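Elongation factor 1-gamma 1 (Saccharomyces cerevisiae, PDB 1NHY) serves as a subunit of the translation elongation factor 1 complex, which it probably anchors to other cellular components, and contacts eEFB1 through the GST-like domain described here. Local coordinates at residues 11-16 with 47-52; 94-99 with 157-162; 145-150 with 188-193. All coordinates share one frame; numbering follows the deposited sequence.

Interaction 1: residues 11-16 with 47-52. With SO4 (sulfate ion), chain B.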
# COMPACT_ATOMS: atom_id res chain seq x y z
N ARG A 11 4.47 2.96 -9.06
CA ARG A 11 3.78 1.68 -8.98
C ARG A 11 3.22 1.70 -7.58
O ARG A 11 3.81 2.30 -6.68
CB ARG A 11 4.76 0.51 -9.13
CG ARG A 11 4.54 -0.33 -10.38
CD ARG A 11 5.62 -1.38 -10.58
NE ARG A 11 5.65 -1.88 -11.96
CZ ARG A 11 6.68 -2.53 -12.50
NH1 ARG A 11 7.78 -2.78 -11.80
NH2 ARG A 11 6.61 -2.92 -13.77
N ILE A 12 2.08 1.06 -7.38
CA ILE A 12 1.47 1.05 -6.07
C ILE A 12 2.46 0.81 -4.92
O ILE A 12 2.44 1.53 -3.91
CB ILE A 12 0.35 0.01 -6.02
CG1 ILE A 12 -0.87 0.54 -6.76
CG2 ILE A 12 -0.07 -0.27 -4.59
CD1 ILE A 12 -1.50 1.72 -6.06
N ARG A 13 3.35 -0.17 -5.08
CA ARG A 13 4.32 -0.48 -4.03
C ARG A 13 5.25 0.69 -3.71
O ARG A 13 5.99 0.67 -2.73
CB ARG A 13 5.15 -1.71 -4.41
CG ARG A 13 6.04 -1.52 -5.60
CD ARG A 13 6.75 -2.80 -5.99
NE ARG A 13 7.24 -2.71 -7.36
CZ ARG A 13 7.90 -3.67 -8.01
NH1 ARG A 13 8.15 -4.84 -7.42
NH2 ARG A 13 8.31 -3.46 -9.26
N THR A 14 5.20 1.73 -4.53
CA THR A 14 6.04 2.89 -4.33
C THR A 14 5.31 4.03 -3.66
O THR A 14 5.91 4.93 -3.09
CB THR A 14 6.58 3.39 -5.65
OG1 THR A 14 7.61 2.50 -6.09
CG2 THR A 14 7.14 4.78 -5.49
N TRP A 15 3.99 4.00 -3.73
CA TRP A 15 3.20 5.07 -3.17
C TRP A 15 3.53 5.41 -1.72
O TRP A 15 3.95 6.54 -1.43
CB TRP A 15 1.72 4.73 -3.33
CG TRP A 15 1.27 4.74 -4.77
CD1 TRP A 15 2.05 4.63 -5.90
CD2 TRP A 15 -0.08 4.81 -5.23
NE1 TRP A 15 1.26 4.63 -7.03
CE2 TRP A 15 -0.05 4.74 -6.65
CE3 TRP A 15 -1.32 4.93 -4.59
CZ2 TRP A 15 -1.20 4.78 -7.42
CZ3 TRP A 15 -2.47 4.97 -5.36
CH2 TRP A 15 -2.41 4.90 -6.76
N VAL A 16 3.36 4.46 -0.80
CA VAL A 16 3.64 4.76 0.60
C VAL A 16 5.05 5.29 0.84
O VAL A 16 5.22 6.32 1.47
CB VAL A 16 3.38 3.55 1.51
CG1 VAL A 16 3.86 3.85 2.93
CG2 VAL A 16 1.90 3.23 1.52
N LYS A 47 18.06 -3.85 -10.77
CA LYS A 47 17.13 -2.83 -11.28
C LYS A 47 15.69 -3.04 -10.80
O LYS A 47 14.75 -2.99 -11.60
CB LYS A 47 17.16 -2.80 -12.81
CG LYS A 47 18.51 -2.49 -13.40
CD LYS A 47 18.45 -2.51 -14.92
CE LYS A 47 19.82 -2.17 -15.50
NZ LYS A 47 19.81 -1.89 -16.98
N LYS A 48 15.51 -3.29 -9.50
CA LYS A 48 14.19 -3.51 -8.93
C LYS A 48 13.80 -2.31 -8.06
O LYS A 48 14.65 -1.59 -7.55
CB LYS A 48 14.22 -4.80 -8.10
CG LYS A 48 13.00 -5.01 -7.22
CD LYS A 48 13.37 -5.62 -5.85
CE LYS A 48 12.22 -5.52 -4.84
NZ LYS A 48 10.93 -6.10 -5.37
N VAL A 49 12.50 -2.11 -7.87
CA VAL A 49 12.02 -0.99 -7.08
C VAL A 49 10.91 -1.44 -6.12
O VAL A 49 10.21 -2.41 -6.41
CB VAL A 49 11.54 0.10 -8.06
CG1 VAL A 49 10.15 0.57 -7.71
CG2 VAL A 49 12.53 1.25 -8.07
N PRO A 50 10.75 -0.77 -4.95
CA PRO A 50 11.47 0.37 -4.37
C PRO A 50 12.90 0.01 -3.98
O PRO A 50 13.20 -1.12 -3.57
CB PRO A 50 10.62 0.72 -3.15
CG PRO A 50 9.28 0.25 -3.52
CD PRO A 50 9.57 -1.07 -4.13
N ALA A 51 13.77 1.00 -4.10
CA ALA A 51 15.17 0.85 -3.80
C ALA A 51 15.63 2.06 -2.99
O ALA A 51 15.45 3.21 -3.40
CB ALA A 51 15.94 0.77 -5.09
N PHE A 52 16.23 1.82 -1.84
CA PHE A 52 16.72 2.93 -1.03
C PHE A 52 18.23 2.88 -0.84
O PHE A 52 18.82 1.81 -0.76
CB PHE A 52 16.06 2.94 0.33
CG PHE A 52 16.54 4.06 1.20
CD1 PHE A 52 16.04 5.34 1.03
CD2 PHE A 52 17.53 3.84 2.16
CE1 PHE A 52 16.52 6.39 1.81
CE2 PHE A 52 18.01 4.89 2.93
CZ PHE A 52 17.50 6.16 2.76
S SO4 B . 0.82 -1.71 -10.33
O1 SO4 B . 1.67 -1.76 -9.13
O2 SO4 B . 1.48 -2.46 -11.43
O3 SO4 B . -0.51 -2.31 -10.05
O4 SO4 B . 0.64 -0.31 -10.75
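The cis-proline loop of the thioredoxin-like domain meets the start of helix 12-24 where R13 and T14 lean on V49 and P50. R13 gives the larger part of the helix side of the contact. Its CG sits between the backbone N and the carbonyl carbon (chi1 66°), and from there the chain runs out extended, crossing the proline at a slant. The guanidinium ends with one face over the carbonyl oxygen of V49, V49 O lying 3.0 Å above the plane and over its centre. An oxygen there is poorly aligned with the N-H groups, so the contact is a face-on polar one without a hydrogen bond. The aliphatic part packs on the proline ring, R13 CD to P50 CD 3.8 Å. The peptide bond before P50 is cis, as in the thioredoxin-like domain of glutathione transferases generally, where this loop borders the glutathione site. With R13 cut back to an alanine, V49 O and P50 CD would lose their cover, which would probably leave a gap beside the loop. Nearby, T14 OG1 touches V49 CG1 at 3.6 Å. K48 NZ, 3.7 Å from R13 NH1, is a like charge, with a long, weak ion pair to E62. At the helix start a sulfate, probably from the crystallisation liquor, accepts a weak hydrogen bond from I12 N to its O1 (3.3 Å, 136°).

Interaction 2: residues 94-99 with 157-162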
# COMPACT_ATOMS: atom_id res chain seq x y z
N ALA A 94 1.86 -5.04 17.58
CA ALA A 94 1.43 -6.32 17.00
C ALA A 94 0.21 -6.16 16.11
O ALA A 94 0.21 -6.57 14.94
CB ALA A 94 1.14 -7.32 18.09
N GLN A 95 -0.83 -5.55 16.66
CA GLN A 95 -2.04 -5.34 15.91
C GLN A 95 -1.78 -4.65 14.58
O GLN A 95 -2.38 -5.00 13.56
CB GLN A 95 -3.01 -4.52 16.73
CG GLN A 95 -3.82 -5.38 17.65
CD GLN A 95 -4.61 -6.41 16.88
OE1 GLN A 95 -4.96 -6.20 15.72
NE2 GLN A 95 -4.91 -7.54 17.52
N ILE A 96 -0.87 -3.68 14.58
CA ILE A 96 -0.57 -2.98 13.35
C ILE A 96 0.01 -3.97 12.35
O ILE A 96 -0.30 -3.93 11.15
CB ILE A 96 0.44 -1.85 13.57
CG1 ILE A 96 -0.14 -0.81 14.53
CG2 ILE A 96 0.79 -1.23 12.23
CD1 ILE A 96 0.87 0.20 15.02
N ILE A 97 0.85 -4.87 12.84
CA ILE A 97 1.50 -5.87 12.01
C ILE A 97 0.48 -6.88 11.53
O ILE A 97 0.61 -7.48 10.46
CB ILE A 97 2.58 -6.61 12.79
CG1 ILE A 97 3.52 -5.58 13.41
CG2 ILE A 97 3.31 -7.57 11.90
CD1 ILE A 97 4.69 -6.16 14.11
N ARG A 98 -0.54 -7.08 12.35
CA ARG A 98 -1.57 -8.02 11.97
C ARG A 98 -2.20 -7.56 10.67
O ARG A 98 -2.12 -8.26 9.66
CB ARG A 98 -2.61 -8.11 13.06
CG ARG A 98 -3.77 -8.98 12.70
CD ARG A 98 -4.66 -9.14 13.88
NE ARG A 98 -6.06 -8.99 13.49
CZ ARG A 98 -7.09 -9.38 14.23
NH1 ARG A 98 -6.87 -9.96 15.42
NH2 ARG A 98 -8.32 -9.19 13.76
N TRP A 99 -2.80 -6.37 10.67
CA TRP A 99 -3.42 -5.89 9.46
C TRP A 99 -2.40 -5.67 8.37
O TRP A 99 -2.65 -5.96 7.20
CB TRP A 99 -4.18 -4.63 9.75
CG TRP A 99 -5.32 -4.96 10.62
CD1 TRP A 99 -5.34 -4.95 11.99
CD2 TRP A 99 -6.62 -5.36 10.20
NE1 TRP A 99 -6.58 -5.33 12.44
CE2 TRP A 99 -7.39 -5.59 11.36
CE3 TRP A 99 -7.22 -5.56 8.94
CZ2 TRP A 99 -8.73 -6.00 11.31
CZ3 TRP A 99 -8.54 -5.96 8.88
CH2 TRP A 99 -9.29 -6.18 10.07
N ASN A 157 -5.77 5.81 15.03
CA ASN A 157 -4.95 6.74 14.28
C ASN A 157 -4.56 6.07 13.00
O ASN A 157 -4.51 4.84 12.93
CB ASN A 157 -3.68 7.04 15.04
CG ASN A 157 -3.87 8.06 16.10
OD1 ASN A 157 -4.22 9.20 15.82
ND2 ASN A 157 -3.65 7.66 17.35
N ILE A 158 -4.30 6.85 11.96
CA ILE A 158 -3.87 6.20 10.73
C ILE A 158 -2.49 5.60 11.03
O ILE A 158 -1.55 6.33 11.35
CB ILE A 158 -3.72 7.19 9.57
CG1 ILE A 158 -5.10 7.59 9.07
CG2 ILE A 158 -2.84 6.57 8.47
CD1 ILE A 158 -5.07 8.46 7.83
N SER A 159 -2.39 4.29 10.92
CA SER A 159 -1.14 3.58 11.18
C SER A 159 -0.54 3.05 9.90
O SER A 159 -1.21 2.94 8.86
CB SER A 159 -1.39 2.39 12.11
OG SER A 159 -2.52 1.64 11.68
N LEU A 160 0.74 2.71 9.97
CA LEU A 160 1.41 2.15 8.82
C LEU A 160 0.49 1.10 8.18
O LEU A 160 0.51 0.92 6.96
CB LEU A 160 2.70 1.48 9.25
CG LEU A 160 3.84 1.48 8.23
CD1 LEU A 160 4.58 0.17 8.40
CD2 LEU A 160 3.33 1.62 6.79
N ALA A 161 -0.32 0.41 9.00
CA ALA A 161 -1.24 -0.60 8.46
C ALA A 161 -2.23 0.02 7.47
O ALA A 161 -2.28 -0.35 6.30
CB ALA A 161 -2.00 -1.27 9.57
N ASP A 162 -3.02 0.98 7.95
CA ASP A 162 -3.98 1.65 7.10
C ASP A 162 -3.34 2.13 5.82
O ASP A 162 -3.87 1.93 4.74
CB ASP A 162 -4.55 2.84 7.84
CG ASP A 162 -5.13 2.44 9.16
OD1 ASP A 162 -6.18 1.77 9.14
OD2 ASP A 162 -4.54 2.76 10.22
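A161 is the bump of this contact, and the hollow that receives it lies between I96 and W99, one helical turn apart on helix 90-107. A161 CB points into that groove, 3.9 Å from I96 CG2 and 4.0 Å from W99 CB; I96 O, 3.5 Å from A161 CB, forms the backbone side of the hollow. A methyl group is all that enters, which lets the backbones come close: the CA atoms of I96 and A161 are 5.5 Å apart. The tryptophan offers only its CB, because its CG lies anti to the carbonyl carbon (chi1 -67°) and carries the indole away from this contact; its ring meets F143 of helix 126-147 edge-to-face. I96 is the answering bump. Its CG2 rests near the A161 backbone and L160 CB, while its CG1 reaches S159 CB at 4.2 Å, so the one branched side chain touches the N-cap residue and the first two residues of helix 160-175. The helix start is held by D162: S159 N donates to the anti lone pair of D162 OD2 (2.7 Å, 177°), and S159 OG donates to the same oxygen from 46° out of the carboxylate plane. D162 OD1 accepts from L153 N. A serine N-cap with an aspartate three residues on, whose carboxylate takes the N-cap backbone N-H, is the S/T-x-x-D N-capping signature of the glutathione transferase C-terminal domain, buried here in its helical core.

Interaction 3: residues 145-150 with 188-193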
# COMPACT_ATOMS: atom_id res chain seq x y z
N ASN A 145 -15.87 -5.89 8.64
CA ASN A 145 -16.30 -6.16 10.00
C ASN A 145 -15.58 -5.27 10.99
O ASN A 145 -16.18 -4.81 11.95
CB ASN A 145 -16.05 -7.60 10.41
CG ASN A 145 -16.86 -8.57 9.60
OD1 ASN A 145 -18.07 -8.37 9.39
ND2 ASN A 145 -16.21 -9.65 9.13
N ARG A 146 -14.29 -5.03 10.76
CA ARG A 146 -13.55 -4.20 11.69
C ARG A 146 -13.84 -2.71 11.49
O ARG A 146 -14.08 -1.99 12.47
CB ARG A 146 -12.05 -4.51 11.57
CG ARG A 146 -11.12 -3.31 11.59
CD ARG A 146 -11.13 -2.58 12.92
NE ARG A 146 -10.46 -3.33 13.97
CZ ARG A 146 -9.95 -2.79 15.06
NH1 ARG A 146 -10.02 -1.48 15.26
NH2 ARG A 146 -9.34 -3.54 15.96
N LEU A 147 -13.82 -2.26 10.23
CA LEU A 147 -14.07 -0.86 9.89
C LEU A 147 -15.47 -0.41 10.25
O LEU A 147 -15.78 0.79 10.21
CB LEU A 147 -13.85 -0.62 8.40
CG LEU A 147 -12.46 -0.27 7.92
CD1 LEU A 147 -11.62 0.31 9.05
CD2 LEU A 147 -11.82 -1.50 7.36
N LYS A 148 -16.32 -1.35 10.60
CA LYS A 148 -17.68 -1.02 10.95
C LYS A 148 -17.77 -0.40 12.33
O LYS A 148 -18.60 0.47 12.56
CB LYS A 148 -18.56 -2.27 10.87
CG LYS A 148 -20.01 -2.05 11.30
CD LYS A 148 -20.86 -3.30 11.03
CE LYS A 148 -22.35 -3.08 11.41
NZ LYS A 148 -23.24 -4.24 11.03
N ASN A 149 -16.93 -0.83 13.27
CA ASN A 149 -16.98 -0.27 14.62
C ASN A 149 -15.70 0.44 14.95
O ASN A 149 -15.51 0.92 16.07
CB ASN A 149 -17.21 -1.37 15.64
CG ASN A 149 -18.21 -2.41 15.16
OD1 ASN A 149 -19.39 -2.11 14.93
ND2 ASN A 149 -17.73 -3.65 14.99
N TYR A 150 -14.80 0.50 13.98
CA TYR A 150 -13.52 1.15 14.17
C TYR A 150 -13.15 2.02 12.96
O TYR A 150 -13.37 1.67 11.80
CB TYR A 150 -12.45 0.08 14.43
CG TYR A 150 -12.69 -0.72 15.69
CD1 TYR A 150 -12.08 -0.37 16.90
CD2 TYR A 150 -13.57 -1.81 15.69
CE1 TYR A 150 -12.33 -1.07 18.07
CE2 TYR A 150 -13.83 -2.51 16.85
CZ TYR A 150 -13.20 -2.14 18.05
OH TYR A 150 -13.47 -2.83 19.21
N ILE A 188 -15.46 -0.02 4.43
CA ILE A 188 -14.26 -0.04 3.60
C ILE A 188 -14.12 1.28 2.85
O ILE A 188 -13.04 1.88 2.82
CB ILE A 188 -14.31 -1.20 2.58
CG1 ILE A 188 -14.56 -2.53 3.30
CG2 ILE A 188 -13.00 -1.26 1.79
CD1 ILE A 188 -13.57 -2.82 4.39
N VAL A 189 -15.23 1.73 2.25
CA VAL A 189 -15.23 2.99 1.50
C VAL A 189 -14.90 4.17 2.41
O VAL A 189 -13.95 4.92 2.15
CB VAL A 189 -16.59 3.25 0.85
CG1 VAL A 189 -16.51 4.50 0.02
CG2 VAL A 189 -16.98 2.06 -0.00
N ARG A 190 -15.68 4.33 3.47
CA ARG A 190 -15.46 5.38 4.44
C ARG A 190 -13.96 5.47 4.73
O ARG A 190 -13.31 6.49 4.45
CB ARG A 190 -16.21 5.05 5.73
CG ARG A 190 -15.89 6.00 6.86
CD ARG A 190 -16.60 5.60 8.13
NE ARG A 190 -16.16 4.31 8.66
CZ ARG A 190 -14.91 4.02 8.99
NH1 ARG A 190 -13.94 4.93 8.85
NH2 ARG A 190 -14.62 2.83 9.51
N TRP A 191 -13.43 4.37 5.28
CA TRP A 191 -12.03 4.18 5.64
C TRP A 191 -11.09 4.54 4.49
O TRP A 191 -10.15 5.32 4.66
CB TRP A 191 -11.82 2.71 6.05
CG TRP A 191 -10.36 2.24 6.15
CD1 TRP A 191 -9.46 2.52 7.14
CD2 TRP A 191 -9.64 1.50 5.15
NE1 TRP A 191 -8.23 2.01 6.83
CE2 TRP A 191 -8.30 1.37 5.61
CE3 TRP A 191 -9.98 0.92 3.92
CZ2 TRP A 191 -7.30 0.71 4.88
CZ3 TRP A 191 -9.00 0.26 3.19
CH2 TRP A 191 -7.67 0.16 3.67
N PHE A 192 -11.34 3.95 3.33
CA PHE A 192 -10.50 4.18 2.18
C PHE A 192 -10.27 5.66 1.92
O PHE A 192 -9.12 6.13 1.86
CB PHE A 192 -11.11 3.51 0.95
CG PHE A 192 -10.21 3.53 -0.25
CD1 PHE A 192 -8.93 2.98 -0.19
CD2 PHE A 192 -10.63 4.11 -1.44
CE1 PHE A 192 -8.09 3.01 -1.30
CE2 PHE A 192 -9.81 4.14 -2.55
CZ PHE A 192 -8.53 3.59 -2.49
N ASN A 193 -11.37 6.41 1.78
CA ASN A 193 -11.28 7.84 1.49
C ASN A 193 -10.54 8.62 2.56
O ASN A 193 -9.76 9.53 2.26
CB ASN A 193 -12.68 8.43 1.29
CG ASN A 193 -13.51 7.64 0.27
OD1 ASN A 193 -13.01 7.24 -0.78
ND2 ASN A 193 -14.79 7.44 0.56
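R190 NH2 is the polar atom shared by two backbone carbonyls, L147 O and Y150 O, near the C-terminal end of helix 126-147. The L147 oxygen lies at the edge of the guanidinium, near its plane; the modelled separation from R190 NH2, 2.4 Å, is too short to be trusted at this resolution, although the direction of the bond (148°) is reasonable. Y150 O approaches R190 NH2 obliquely at 2.9 Å, and with an angle of 116° this second bond is weak. NH1 adds a weak bond to T151 O, so the guanidinium is bonded to carbonyls of L147, Y150 and T151, and its positive charge would probably be eased by these carbonyl dipoles. The arginine gets there by running extended through its first two torsions and then bending at chi3 (65°).

Beside these polar bonds lies an apolar contact centred on L147. Its CG packs on W191 CB at 3.6 Å, and CD1 comes equally close to W191 CD1. The other methyl, CD2, stands over one face of the indole, offset toward the rim, and also touches I188 CD1 at 3.7 Å, where the two side chains cross at about a right angle. I188 points its CB away from L147, yet its outer methyl turns back to it. The leucine thus packs against both, which stand one turn apart on helix 186-197.

The polar end of the indole is satisfied from beyond both segments, W191 NE1 bonding to D162 of helix 160-175. E144 OE2, on helix 126-147 itself, accepts from I188 N. Around them the C-terminal helical bundle closes in: F169 of helix 160-175 meets both W191 and I188, and W181 of helix 179-184 touches I188, while L153, in the loop after helix 126-147, packs on L147 and W191.

Interaction 1 comes first along the chain, in the thioredoxin-like N-terminal domain; interactions 2 and 3 follow in the helical C-terminal domain, their segments alternating. The centres of interactions 1 and 2 lie about 20 Å apart, those of 1 and 3 about 27 Å, on opposite sides of the chain's centre. Interactions 2 and 3, with centres about 14 Å apart, touch directly, through the bond between D162 and W191 and where W99 packs on R146. Helix 160-175 is common to all three surroundings, since its N-terminal turn belongs to interaction 2, it lies against helix 186-197 of interaction 3, and farther along it meets I12 of interaction 1, and so it touches both halves of the GST-like domain.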